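PDB 2JJX: uridylate kinase, which catalyses the ATP-dependent phosphorylation of UMP to UDP, a step in pyrimidine nucleotide biosynthesis, as a hexameric kinase with an allosteric nucleotide-binding site. Local coordinates for residues A[39-44]-A[96-101]; A[146-151]-A[204-209]. All blocks are in the same frame, centred on the assembly; numbering follows the deposited sequence.

Contact 1: A[39-44]-A[96-101]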
loop_
_atom_site.group_PDB
_atom_site.type_symbol
_atom_site.label_atom_id
_atom_site.label_comp_id
_atom_site.label_asym_id
_atom_site.label_seq_id
_atom_site.Cartn_x
_atom_site.Cartn_y
_atom_site.Cartn_z
ATOM N N HIS A 39 -0.097 -9.065 36.097
ATOM C CA HIS A 39 -1.396 -9.599 36.452
ATOM C C HIS A 39 -2.113 -10.001 35.159
ATOM O O HIS A 39 -2.547 -11.134 35.007
ATOM C CB HIS A 39 -2.218 -8.548 37.209
ATOM C CG HIS A 39 -3.580 -9.033 37.598
ATOM N ND1 HIS A 39 -3.758 -10.130 38.419
ATOM C CD2 HIS A 39 -4.814 -8.716 37.138
ATOM C CE1 HIS A 39 -5.046 -10.420 38.500
ATOM N NE2 HIS A 39 -5.707 -9.564 37.747
ATOM N N ILE A 40 -2.202 -9.069 34.216
ATOM C CA ILE A 40 -2.863 -9.297 32.933
ATOM C C ILE A 40 -2.304 -10.510 32.198
ATOM O O ILE A 40 -3.042 -11.296 31.615
ATOM C CB ILE A 40 -2.842 -8.041 32.044
ATOM C CG1 ILE A 40 -3.550 -6.877 32.734
ATOM C CG2 ILE A 40 -3.452 -8.325 30.677
ATOM C CD1 ILE A 40 -3.354 -5.518 32.040
ATOM N N ALA A 41 -0.982 -10.638 32.173
ATOM C CA ALA A 41 -0.344 -11.748 31.474
ATOM C C ALA A 41 -0.766 -13.067 32.111
ATOM O O ALA A 41 -1.095 -14.027 31.422
ATOM C CB ALA A 41 1.166 -11.586 31.496
ATOM N N ASN A 42 -0.746 -13.106 33.438
ATOM C CA ASN A 42 -1.027 -14.325 34.179
ATOM C C ASN A 42 -2.464 -14.790 34.003
ATOM O O ASN A 42 -2.732 -15.975 33.809
ATOM C CB ASN A 42 -0.740 -14.092 35.655
ATOM C CG ASN A 42 0.734 -14.016 35.944
ATOM O OD1 ASN A 42 1.567 -14.430 35.133
ATOM N ND2 ASN A 42 1.073 -13.484 37.108
ATOM N N GLU A 43 -3.389 -13.843 34.099
ATOM C CA GLU A 43 -4.806 -14.134 33.895
ATOM C C GLU A 43 -5.044 -14.653 32.485
ATOM O O GLU A 43 -5.933 -15.476 32.268
ATOM C CB GLU A 43 -5.649 -12.866 34.074
ATOM C CG GLU A 43 -5.631 -12.312 35.484
ATOM C CD GLU A 43 -5.932 -13.369 36.529
ATOM O OE1 GLU A 43 -7.100 -13.817 36.584
ATOM O OE2 GLU A 43 -5.014 -13.706 37.314
ATOM N N ILE A 44 -4.299 -14.122 31.517
ATOM C CA ILE A 44 -4.486 -14.530 30.123
ATOM C C ILE A 44 -3.936 -15.922 29.894
ATOM O O ILE A 44 -4.526 -16.711 29.157
ATOM C CB ILE A 44 -3.882 -13.515 29.115
ATOM C CG1 ILE A 44 -4.594 -12.174 29.202
ATOM C CG2 ILE A 44 -3.950 -14.022 27.686
ATOM C CD1 ILE A 44 -3.898 -11.123 28.386
ATOM N N GLY A 96 5.009 -8.175 24.154
ATOM C CA GLY A 96 6.304 -8.325 24.782
ATOM C C GLY A 96 6.172 -9.104 26.075
ATOM O O GLY A 96 6.848 -10.111 26.279
ATOM N N VAL A 97 5.311 -8.602 26.953
ATOM C CA VAL A 97 5.038 -9.209 28.242
ATOM C C VAL A 97 4.658 -10.679 28.082
ATOM O O VAL A 97 5.185 -11.558 28.755
ATOM C CB VAL A 97 3.880 -8.452 28.911
ATOM C CG1 VAL A 97 3.713 -8.893 30.344
ATOM C CG2 VAL A 97 4.106 -6.951 28.825
ATOM N N LEU A 98 3.694 -10.938 27.213
ATOM C CA LEU A 98 3.216 -12.297 27.014
ATOM C C LEU A 98 4.319 -13.223 26.540
ATOM O O LEU A 98 4.410 -14.345 27.013
ATOM C CB LEU A 98 2.029 -12.335 26.043
ATOM C CG LEU A 98 0.614 -12.558 26.590
ATOM C CD1 LEU A 98 0.483 -12.179 28.037
ATOM C CD2 LEU A 98 -0.387 -11.754 25.784
ATOM N N THR A 99 5.152 -12.759 25.614
ATOM C CA THR A 99 6.257 -13.552 25.076
ATOM C C THR A 99 7.234 -13.984 26.164
ATOM O O THR A 99 7.728 -15.113 26.172
ATOM C CB THR A 99 6.987 -12.772 23.993
ATOM O OG1 THR A 99 6.091 -12.532 22.909
ATOM C CG2 THR A 99 8.171 -13.573 23.469
ATOM N N SER A 100 7.531 -13.057 27.066
ATOM C CA SER A 100 8.453 -13.311 28.151
ATOM C C SER A 100 8.003 -14.482 29.034
ATOM O O SER A 100 8.843 -15.198 29.583
ATOM C CB SER A 100 8.632 -12.056 28.998
ATOM O OG SER A 100 7.605 -11.987 29.967
ATOM N N LYS A 101 6.692 -14.695 29.149
ATOM C CA LYS A 101 6.149 -15.728 30.027
ATOM C C LYS A 101 5.627 -16.986 29.369
ATOM O O LYS A 101 5.349 -17.974 30.043
ATOM C CB LYS A 101 5.066 -15.136 30.919
ATOM C CG LYS A 101 5.600 -14.201 31.966
ATOM C CD LYS A 101 4.738 -12.969 32.032
ATOM C CE LYS A 101 3.801 -13.026 33.232
ATOM N NZ LYS A 101 4.512 -12.961 34.555
#
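The methyl of A41 points at segment 96-101 and is touched there by three side chains, V97, L98 and K101. From L98 it is the CD1 branch that reaches in: L98 CD1 lies 3.6 Å from both CA and CB of A41. The L98 bond from CA to CB does not aim at the neighbour; as modelled, with chi1 -105° and chi2 23°, the isobutyl end turns across, with CD1 over A41 and CD2 toward I44. That second branch touches more loosely, 4.4 Å from L98 CD2 to I44 CD1. V97 adds one methyl, CG1, 3.9 Å from A41 CB.

The helices concerned are 34-48 and 76-101, two of those packed against the central, largely parallel sheet of the amino acid kinase fold. The two short segments cross at -58° with their axes 9.6 Å apart, and alanine at the nearest point allows the branched side chains to sit against the helix surface.

K101 completes the set around the A41 methyl. Its chain bends at chi2, chi3 and chi4, bringing CE to 3.5 Å from A41 CB. The K101 and N42 side chains cross at about a right angle, and both CE and NZ of K101 lie 3.3 Å from N42 OD1. K101 also rests on E38 and L45 of helix 34-48, and beyond V97 the packing is taken up by W72 of a second subunit.

Contact 2: A[146-151]-A[204-209]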
loop_
_atom_site.group_PDB
_atom_site.type_symbol
_atom_site.label_atom_id
_atom_site.label_comp_id
_atom_site.label_asym_id
_atom_site.label_seq_id
_atom_site.Cartn_x
_atom_site.Cartn_y
_atom_site.Cartn_z
ATOM N N PHE A 146 -16.183 7.381 16.080
ATOM C CA PHE A 146 -17.491 7.379 16.731
ATOM C C PHE A 146 -17.726 6.111 17.509
ATOM O O PHE A 146 -18.810 5.920 18.032
ATOM C CB PHE A 146 -18.608 7.512 15.696
ATOM C CG PHE A 146 -18.346 8.562 14.660
ATOM C CD1 PHE A 146 -18.591 8.294 13.337
ATOM C CD2 PHE A 146 -17.824 9.800 15.007
ATOM C CE1 PHE A 146 -18.357 9.232 12.377
ATOM C CE2 PHE A 146 -17.544 10.706 14.040
ATOM C CZ PHE A 146 -17.864 10.444 12.725
ATOM N N VAL A 147 -16.744 5.223 17.564
ATOM C CA VAL A 147 -16.946 3.957 18.252
ATOM C C VAL A 147 -15.923 3.726 19.351
ATOM O O VAL A 147 -14.822 4.253 19.333
ATOM C CB VAL A 147 -16.912 2.823 17.256
ATOM C CG1 VAL A 147 -15.609 2.106 17.347
ATOM C CG2 VAL A 147 -18.053 1.906 17.496
ATOM N N THR A 148 -16.336 2.963 20.347
ATOM C CA THR A 148 -15.530 2.634 21.514
ATOM C C THR A 148 -14.861 1.282 21.280
ATOM O O THR A 148 -15.192 0.551 20.353
ATOM C CB THR A 148 -16.445 2.539 22.755
ATOM O OG1 THR A 148 -17.131 3.777 22.954
ATOM C CG2 THR A 148 -15.657 2.197 23.998
ATOM N N THR A 149 -14.030 0.888 22.226
ATOM C CA THR A 149 -13.394 -0.422 22.219
ATOM C C THR A 149 -14.424 -1.561 22.205
ATOM O O THR A 149 -14.149 -2.642 21.703
ATOM C CB THR A 149 -12.511 -0.553 23.480
ATOM O OG1 THR A 149 -11.671 0.600 23.614
ATOM C CG2 THR A 149 -11.656 -1.796 23.438
ATOM N N ASP A 150 -15.566 -1.358 22.861
ATOM C CA ASP A 150 -16.583 -2.398 23.015
ATOM C C ASP A 150 -16.984 -2.985 21.686
ATOM O O ASP A 150 -16.962 -4.196 21.518
ATOM C CB ASP A 150 -17.850 -1.851 23.680
ATOM C CG ASP A 150 -17.570 -1.132 24.993
ATOM O OD1 ASP A 150 -16.414 -1.126 25.472
ATOM O OD2 ASP A 150 -18.522 -0.560 25.562
ATOM N N TYR A 151 -17.427 -2.120 20.778
ATOM C CA TYR A 151 -17.977 -2.522 19.487
ATOM C C TYR A 151 -17.062 -3.357 18.616
ATOM O O TYR A 151 -17.472 -4.412 18.127
ATOM C CB TYR A 151 -18.499 -1.309 18.703
ATOM C CG TYR A 151 -19.149 -1.695 17.394
ATOM C CD1 TYR A 151 -20.459 -2.174 17.364
ATOM C CD2 TYR A 151 -18.404 -1.770 16.232
ATOM C CE1 TYR A 151 -21.020 -2.676 16.201
ATOM C CE2 TYR A 151 -18.952 -2.261 15.057
ATOM C CZ TYR A 151 -20.271 -2.691 15.039
ATOM O OH TYR A 151 -20.844 -3.134 13.859
ATOM N N VAL A 204 -23.605 -0.350 30.465
ATOM C CA VAL A 204 -22.551 -1.295 30.818
ATOM C C VAL A 204 -21.541 -1.422 29.685
ATOM O O VAL A 204 -20.335 -1.510 29.913
ATOM C CB VAL A 204 -23.175 -2.682 31.102
ATOM C CG1 VAL A 204 -22.102 -3.672 31.406
ATOM C CG2 VAL A 204 -24.197 -2.608 32.233
ATOM N N MET A 205 -22.076 -1.479 28.469
ATOM C CA MET A 205 -21.297 -1.565 27.247
ATOM C C MET A 205 -22.116 -0.898 26.136
ATOM O O MET A 205 -23.324 -0.803 26.244
ATOM C CB MET A 205 -20.984 -3.035 26.910
ATOM C CG MET A 205 -21.568 -3.550 25.596
ATOM S SD MET A 205 -21.057 -5.270 25.271
ATOM C CE MET A 205 -19.308 -5.064 25.039
ATOM N N ASP A 206 -21.453 -0.365 25.117
ATOM C CA ASP A 206 -22.115 0.273 23.981
ATOM C C ASP A 206 -23.421 -0.423 23.622
ATOM O O ASP A 206 -23.472 -1.645 23.549
ATOM C CB ASP A 206 -21.207 0.155 22.760
ATOM C CG ASP A 206 -20.718 1.481 22.272
ATOM O OD1 ASP A 206 -21.312 2.500 22.666
ATOM O OD2 ASP A 206 -19.755 1.507 21.476
ATOM N N GLN A 207 -24.452 0.353 23.316
ATOM C CA GLN A 207 -25.666 -0.220 22.778
ATOM C C GLN A 207 -25.294 -0.951 21.481
ATOM O O GLN A 207 -25.659 -2.114 21.274
ATOM C CB GLN A 207 -26.705 0.882 22.514
ATOM C CG GLN A 207 -27.293 1.457 23.800
ATOM C CD GLN A 207 -28.446 2.445 23.598
ATOM O OE1 GLN A 207 -29.338 2.242 22.762
ATOM N NE2 GLN A 207 -28.511 3.438 24.480
ATOM N N ALA A 208 -24.548 -0.267 20.613
ATOM C CA ALA A 208 -24.190 -0.841 19.311
ATOM C C ALA A 208 -23.471 -2.185 19.436
ATOM O O ALA A 208 -23.666 -3.092 18.619
ATOM C CB ALA A 208 -23.367 0.119 18.493
ATOM N N ALA A 209 -22.643 -2.308 20.471
ATOM C CA ALA A 209 -21.878 -3.525 20.672
ATOM C C ALA A 209 -22.798 -4.625 21.192
ATOM O O ALA A 209 -22.746 -5.764 20.756
ATOM C CB ALA A 209 -20.733 -3.268 21.615
#
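OD2 of D150 accepts the backbone N-H of D206 in a nearly straight bond, 3.0 Å from D206 N to D150 OD2 with an angle of 168° at the hydrogen. The carboxylate offers the lone pair on the side away from its other oxygen, and OD2 also lies near CA of M205. D150 CG sits beside its own backbone N (chi1 -53°), with the carboxylate turned to the peptide that joins M205 and D206. The methyl end of M205 folds back at chi3, putting CE 3.8 Å from D150 CB.

Three residues past D206, A209 presses its CB against the backbone of Y151, 3.6 Å from Y151 CA. The tyrosine ring meets the other segment at its edge: Y151 CD1 is 3.6 Å from the carbonyl O of A208, with N of A209 near the ring plane.

These contacts join the starts of helices 150-160 and 207-216. T148 to D150 form a Thr-Thr-Asp stretch that in related UMP kinases lies near the substrates, so the contact probably helps to shape that side of the site. D206 sits at the N-cap position of helix 207-216, but its side chain makes no capping bond; its OD2 approaches CB of T148. OD1 of D150 has a weak, long ion pair with K18. The straight bond from D206 N thus helps fix the rotation of the D150 carboxylate and ties it to the loop leading into helix 207-216.

How the contacts relate
From the N terminus, the chain enters contact 1 on helix 34-48, runs through strand 53-58 and helix 66-71, and returns along helix 76-101, whose last turns close the first loop. Only then, after strands 106-110 and 135-139, does it reach 146-151; strand 164-169 and helix 194-199 follow before 204-209 closes the second. The loops therefore stand in series, of 51 and 52 intervening residues, neither nesting nor crossing. The centres of contact 1 and contact 2 are about 26 Å apart, on opposite sides of the chain's centre. Contact 1 ties helix 34-48 to the C-terminal end of helix 76-101, contact 2 the starts of helices 150-160 and 207-216.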